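Local coordinates for protein transglutaminase-like enzymes, putative cysteine protease (Cytophaga hutchinsonii, PDB 3ISR) that is probably a cysteine protease or related hydrolase built on the transglutaminase-like fold, at residues F116-Q129 / H186-R200. Numbering follows the deposited sequence.
Sequences FLFPSRYCQSDKLQ and HLGIALCRALSIPAR
Arg193 fills the hollow made by the bend of 116-129, its chain extended from CG to NE past the carbonyl oxygens of Phe116 and Phe118. At the tip, Arg193 NH1 meets Ser120 OG in the guanidinium plane at 3.0 Å (152°), and NE makes a weak bond to Phe116 O. Side-on, Arg193 NE and Arg193 NH2 both grip Ala199 O, NH2 at 2.9 Å, while Ile189 CG2 presses on one guanidinium face; Arg247 O takes a further NH2 bond and Ser120 OG is also hydrogen-bonded to Asp248 OD2. Phe116 O also receives Ala199 N, from above its carbonyl plane. An alanine in place of Arg193 would be likely to leave Ser120 OG and Ala199 O without this donor and open a gap under the bend. In this transglutaminase-like domain, the loop thus straps helix 181-194 to the start of strand 199-206, across the Schellman turn at Ser196. One turn earlier, toward the N-terminus of the helix, the small Ala190 forms a dimple that takes Cys123 CB and Leu128 CD1, each 4.0 Å from its CB, and Ser125 CB settles against Arg193 CB (3.5 Å). The backbone sets Tyr122 CB over the His186 ring, 3.4 Å from its centroid; chi1 -57°, CG anti to the carbonyl carbon, then lays the phenol ring alongside the imidazole, near parallel but slid apart. At the other end, Leu117 CD2 lies alongside Pro198 CG (3.7 Å), and a water joins Leu117 O to Arg193 O.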
loop_
_atom_site.group_PDB
_atom_site.type_symbol
_atom_site.label_atom_id
_atom_site.label_comp_id
_atom_site.label_asym_id
_atom_site.label_seq_id
_atom_site.Cartn_x
_atom_site.Cartn_y
_atom_site.Cartn_z
ATOM N N PHE B 116 -9.282 19.259 -12.170
ATOM C CA PHE B 116 -10.062 18.517 -11.196
ATOM C C PHE B 116 -10.565 17.178 -11.727
ATOM O O PHE B 116 -11.316 16.475 -11.066
ATOM C CB PHE B 116 -11.178 19.411 -10.633
ATOM C CG PHE B 116 -10.635 20.633 -9.952
ATOM C CD1 PHE B 116 -10.065 20.532 -8.688
ATOM C CD2 PHE B 116 -10.626 21.877 -10.607
ATOM C CE1 PHE B 116 -9.523 21.659 -8.038
ATOM C CE2 PHE B 116 -10.076 23.024 -9.973
ATOM C CZ PHE B 116 -9.524 22.901 -8.678
ATOM N N LEU B 117 -10.114 16.816 -12.927
ATOM C CA LEU B 117 -10.322 15.475 -13.453
ATOM C C LEU B 117 -9.175 14.525 -13.066
ATOM O O LEU B 117 -9.275 13.308 -13.259
ATOM C CB LEU B 117 -10.424 15.539 -14.993
ATOM C CG LEU B 117 -11.716 16.135 -15.583
ATOM C CD1 LEU B 117 -11.519 16.556 -17.055
ATOM C CD2 LEU B 117 -12.872 15.138 -15.449
ATOM N N PHE B 118 -8.068 15.075 -12.574
ATOM C CA PHE B 118 -6.835 14.298 -12.396
ATOM C C PHE B 118 -6.605 13.821 -10.974
ATOM O O PHE B 118 -7.107 14.433 -10.027
ATOM C CB PHE B 118 -5.632 15.076 -12.938
ATOM C CG PHE B 118 -5.704 15.249 -14.426
ATOM C CD1 PHE B 118 -5.373 14.201 -15.268
ATOM C CD2 PHE B 118 -6.203 16.422 -14.970
ATOM C CE1 PHE B 118 -5.480 14.341 -16.679
ATOM C CE2 PHE B 118 -6.318 16.584 -16.353
ATOM C CZ PHE B 118 -5.961 15.551 -17.208
ATOM N N PRO B 119 -5.892 12.692 -10.823
ATOM C CA PRO B 119 -5.622 12.191 -9.466
ATOM C C PRO B 119 -4.798 13.204 -8.684
ATOM O O PRO B 119 -4.013 13.974 -9.285
ATOM C CB PRO B 119 -4.786 10.929 -9.700
ATOM C CG PRO B 119 -4.828 10.640 -11.194
ATOM C CD PRO B 119 -5.279 11.872 -11.892
ATOM N N SER B 120 -4.942 13.191 -7.362
ATOM C CA SER B 120 -4.150 14.038 -6.491
ATOM C C SER B 120 -3.611 13.193 -5.325
ATOM O O SER B 120 -3.885 11.998 -5.270
ATOM C CB SER B 120 -5.021 15.185 -5.981
ATOM O OG SER B 120 -6.151 14.686 -5.304
ATOM N N ARG B 121 -2.833 13.790 -4.412
ATOM C CA ARG B 121 -2.220 13.013 -3.318
ATOM C C ARG B 121 -3.178 12.050 -2.594
ATOM O O ARG B 121 -2.875 10.859 -2.423
ATOM C CB ARG B 121 -1.548 13.946 -2.293
ATOM C CG ARG B 121 -1.073 13.243 -0.986
ATOM C CD ARG B 121 0.002 12.122 -1.188
ATOM N NE ARG B 121 0.260 11.546 0.132
ATOM C CZ ARG B 121 -0.406 10.525 0.671
ATOM N NH1 ARG B 121 -1.362 9.891 -0.010
ATOM N NH2 ARG B 121 -0.116 10.134 1.910
ATOM N N TYR B 122 -4.319 12.567 -2.143
ATOM C CA TYR B 122 -5.257 11.773 -1.345
ATOM C C TYR B 122 -6.418 11.204 -2.147
ATOM O O TYR B 122 -7.328 10.619 -1.577
ATOM C CB TYR B 122 -5.798 12.641 -0.198
ATOM C CG TYR B 122 -4.673 13.166 0.654
ATOM C CD1 TYR B 122 -3.955 12.309 1.496
ATOM C CD2 TYR B 122 -4.289 14.509 0.583
ATOM C CE1 TYR B 122 -2.879 12.796 2.263
ATOM C CE2 TYR B 122 -3.238 15.007 1.346
ATOM C CZ TYR B 122 -2.537 14.145 2.174
ATOM O OH TYR B 122 -1.516 14.653 2.929
ATOM N N CYS B 123 -6.399 11.385 -3.473
ATOM C CA CYS B 123 -7.520 10.963 -4.319
ATOM C C CYS B 123 -6.951 10.245 -5.547
ATOM O O CYS B 123 -6.826 10.835 -6.638
ATOM C CB CYS B 123 -8.382 12.158 -4.750
ATOM S SG CYS B 123 -9.003 13.179 -3.404
ATOM N N GLN B 124 -6.599 8.965 -5.355
ATOM C CA GLN B 124 -5.924 8.158 -6.400
ATOM C C GLN B 124 -6.949 7.563 -7.352
ATOM O O GLN B 124 -7.185 6.335 -7.393
ATOM C CB GLN B 124 -5.053 7.070 -5.765
ATOM C CG GLN B 124 -4.048 7.585 -4.701
ATOM C CD GLN B 124 -4.573 7.428 -3.280
ATOM O OE1 GLN B 124 -5.773 7.619 -3.010
ATOM N NE2 GLN B 124 -3.678 7.067 -2.357
ATOM N N SER B 125 -7.573 8.451 -8.119
ATOM C CA SER B 125 -8.687 8.096 -8.970
ATOM C C SER B 125 -8.234 7.146 -10.051
ATOM O O SER B 125 -8.996 6.292 -10.511
ATOM C CB SER B 125 -9.316 9.359 -9.590
ATOM O OG SER B 125 -8.317 10.278 -10.023
ATOM N N ASP B 126 -6.967 7.262 -10.425
ATOM C CA ASP B 126 -6.419 6.372 -11.439
ATOM C C ASP B 126 -6.303 4.915 -10.955
ATOM O O ASP B 126 -6.203 4.021 -11.772
ATOM C CB ASP B 126 -5.060 6.908 -11.942
ATOM C CG ASP B 126 -4.018 7.021 -10.834
ATOM O OD1 ASP B 126 -4.332 7.531 -9.744
ATOM O OD2 ASP B 126 -2.867 6.593 -11.064
ATOM N N LYS B 127 -6.295 4.670 -9.647
ATOM C CA LYS B 127 -6.257 3.290 -9.133
ATOM C C LYS B 127 -7.647 2.715 -8.892
ATOM O O LYS B 127 -7.796 1.555 -8.475
ATOM C CB LYS B 127 -5.456 3.218 -7.836
ATOM C CG LYS B 127 -3.956 3.513 -8.042
ATOM C CD LYS B 127 -3.182 3.399 -6.733
ATOM C CE LYS B 127 -2.235 2.210 -6.720
ATOM N NZ LYS B 127 -1.263 2.331 -5.591
ATOM N N LEU B 128 -8.654 3.536 -9.128
ATOM C CA LEU B 128 -10.032 3.162 -8.774
ATOM C C LEU B 128 -10.996 3.139 -9.965
ATOM O O LEU B 128 -12.203 3.041 -9.775
ATOM C CB LEU B 128 -10.551 4.105 -7.666
ATOM C CG LEU B 128 -9.813 4.022 -6.324
ATOM C CD1 LEU B 128 -10.278 5.111 -5.354
ATOM C CD2 LEU B 128 -9.983 2.647 -5.684
ATOM N N GLN B 129 -10.471 3.193 -11.188
ATOM C CA GLN B 129 -11.342 3.235 -12.378
ATOM C C GLN B 129 -12.228 1.981 -12.553
ATOM O O GLN B 129 -13.429 2.093 -12.799
ATOM C CB GLN B 129 -10.525 3.455 -13.665
ATOM C CG GLN B 129 -9.683 4.724 -13.714
ATOM C CD GLN B 129 -8.778 4.764 -14.953
ATOM O OE1 GLN B 129 -9.249 4.997 -16.063
ATOM N NE2 GLN B 129 -7.473 4.531 -14.758
ATOM N N HIS B 186 -12.501 12.952 0.449
ATOM C CA HIS B 186 -11.474 12.472 -0.487
ATOM C C HIS B 186 -12.007 11.297 -1.276
ATOM O O HIS B 186 -11.729 11.166 -2.462
ATOM C CB HIS B 186 -10.203 12.011 0.262
ATOM C CG HIS B 186 -9.338 13.127 0.773
ATOM N ND1 HIS B 186 -9.220 14.346 0.142
ATOM C CD2 HIS B 186 -8.503 13.175 1.835
ATOM C CE1 HIS B 186 -8.367 15.112 0.809
ATOM N NE2 HIS B 186 -7.914 14.420 1.837
ATOM N N LEU B 187 -12.777 10.424 -0.618
ATOM C CA LEU B 187 -13.299 9.264 -1.327
ATOM C C LEU B 187 -14.370 9.597 -2.386
ATOM O O LEU B 187 -14.336 9.064 -3.497
ATOM C CB LEU B 187 -13.803 8.204 -0.338
ATOM C CG LEU B 187 -14.314 6.909 -0.971
ATOM C CD1 LEU B 187 -13.177 6.264 -1.838
ATOM C CD2 LEU B 187 -14.787 5.946 0.139
ATOM N N GLY B 188 -15.270 10.518 -2.076
ATOM C CA GLY B 188 -16.240 11.003 -3.071
ATOM C C GLY B 188 -15.518 11.608 -4.272
ATOM O O GLY B 188 -15.865 11.327 -5.418
ATOM N N ILE B 189 -14.499 12.420 -4.003
ATOM C CA ILE B 189 -13.724 13.071 -5.083
ATOM C C ILE B 189 -13.055 12.016 -5.949
ATOM O O ILE B 189 -13.154 12.059 -7.181
ATOM C CB ILE B 189 -12.647 14.011 -4.514
ATOM C CG1 ILE B 189 -13.293 15.232 -3.862
ATOM C CG2 ILE B 189 -11.699 14.488 -5.628
ATOM C CD1 ILE B 189 -12.375 15.923 -2.864
ATOM N N ALA B 190 -12.400 11.046 -5.313
ATOM C CA ALA B 190 -11.690 10.026 -6.083
ATOM C C ALA B 190 -12.634 9.250 -6.973
ATOM O O ALA B 190 -12.318 8.993 -8.120
ATOM C CB ALA B 190 -10.920 9.062 -5.162
ATOM N N LEU B 191 -13.778 8.849 -6.428
ATOM C CA LEU B 191 -14.742 8.072 -7.207
ATOM C C LEU B 191 -15.352 8.879 -8.341
ATOM O O LEU B 191 -15.551 8.351 -9.432
ATOM C CB LEU B 191 -15.810 7.458 -6.285
ATOM C CG LEU B 191 -15.301 6.376 -5.313
ATOM C CD1 LEU B 191 -16.348 6.097 -4.234
ATOM C CD2 LEU B 191 -14.917 5.062 -6.045
ATOM N N CYS B 192 -15.619 10.169 -8.111
ATOM C CA CYS B 192 -16.078 11.045 -9.211
ATOM C C CYS B 192 -15.054 11.142 -10.327
ATOM O O CYS B 192 -15.378 10.948 -11.495
ATOM C CB CYS B 192 -16.327 12.458 -8.724
ATOM S SG CYS B 192 -17.841 12.658 -7.808
ATOM N N ARG B 193 -13.814 11.478 -9.972
ATOM C CA ARG B 193 -12.784 11.600 -10.997
ATOM C C ARG B 193 -12.570 10.286 -11.739
ATOM O O ARG B 193 -12.259 10.285 -12.937
ATOM C CB ARG B 193 -11.457 12.050 -10.390
ATOM C CG ARG B 193 -11.502 13.455 -9.834
ATOM C CD ARG B 193 -10.102 13.910 -9.415
ATOM N NE ARG B 193 -10.197 15.196 -8.715
ATOM C CZ ARG B 193 -9.404 15.563 -7.722
ATOM N NH1 ARG B 193 -8.407 14.752 -7.334
ATOM N NH2 ARG B 193 -9.616 16.732 -7.114
ATOM N N ALA B 194 -12.722 9.172 -11.032
ATOM C CA ALA B 194 -12.523 7.850 -11.651
ATOM C C ALA B 194 -13.529 7.638 -12.778
ATOM O O ALA B 194 -13.274 6.878 -13.727
ATOM C CB ALA B 194 -12.655 6.762 -10.584
ATOM N N LEU B 195 -14.672 8.315 -12.667
ATOM C CA LEU B 195 -15.750 8.271 -13.676
ATOM C C LEU B 195 -15.750 9.473 -14.625
ATOM O O LEU B 195 -16.755 9.738 -15.302
ATOM C CB LEU B 195 -17.127 8.156 -12.988
ATOM C CG LEU B 195 -17.345 6.897 -12.137
ATOM C CD1 LEU B 195 -18.509 7.087 -11.160
ATOM C CD2 LEU B 195 -17.532 5.655 -13.011
ATOM N N SER B 196 -14.628 10.190 -14.683
ATOM C CA SER B 196 -14.466 11.375 -15.554
ATOM C C SER B 196 -15.419 12.520 -15.202
ATOM O O SER B 196 -15.916 13.223 -16.083
ATOM C CB SER B 196 -14.599 11.019 -17.044
ATOM O OG SER B 196 -13.763 9.922 -17.373
ATOM N N ILE B 197 -15.664 12.715 -13.910
ATOM C CA ILE B 197 -16.484 13.840 -13.455
ATOM C C ILE B 197 -15.555 14.743 -12.636
ATOM O O ILE B 197 -14.958 14.275 -11.666
ATOM C CB ILE B 197 -17.663 13.334 -12.576
ATOM C CG1 ILE B 197 -18.551 12.382 -13.374
ATOM C CG2 ILE B 197 -18.521 14.507 -12.016
ATOM C CD1 ILE B 197 -19.471 11.523 -12.485
ATOM N N PRO B 198 -15.406 16.027 -13.018
ATOM C CA PRO B 198 -14.485 16.844 -12.237
ATOM C C PRO B 198 -14.986 17.016 -10.809
ATOM O O PRO B 198 -16.184 17.168 -10.589
ATOM C CB PRO B 198 -14.450 18.192 -12.979
ATOM C CG PRO B 198 -15.051 17.910 -14.352
ATOM C CD PRO B 198 -16.013 16.766 -14.139
ATOM N N ALA B 199 -14.081 16.957 -9.836
ATOM C CA ALA B 199 -14.506 17.107 -8.432
ATOM C C ALA B 199 -13.422 17.785 -7.636
ATOM O O ALA B 199 -12.245 17.639 -7.957
ATOM C CB ALA B 199 -14.837 15.758 -7.829
ATOM N N ARG B 200 -13.812 18.533 -6.601
ATOM C CA ARG B 200 -12.825 19.230 -5.807
ATOM C C ARG B 200 -13.192 19.173 -4.316
ATOM O O ARG B 200 -14.338 18.911 -3.949
ATOM C CB ARG B 200 -12.672 20.685 -6.278
ATOM C CG ARG B 200 -13.951 21.550 -6.041
ATOM C CD ARG B 200 -13.806 22.951 -6.638
ATOM N NE ARG B 200 -14.889 23.814 -6.167
ATOM C CZ ARG B 200 -15.137 25.035 -6.623
ATOM N NH1 ARG B 200 -14.384 25.576 -7.581
ATOM N NH2 ARG B 200 -16.146 25.732 -6.111
HETATM O O HOH W 1 -11.167 11.910 -14.818
HETATM O O HOH W 2 -14.386 4.095 -14.325
HETATM O O HOH W 3 -10.879 7.610 -14.947
#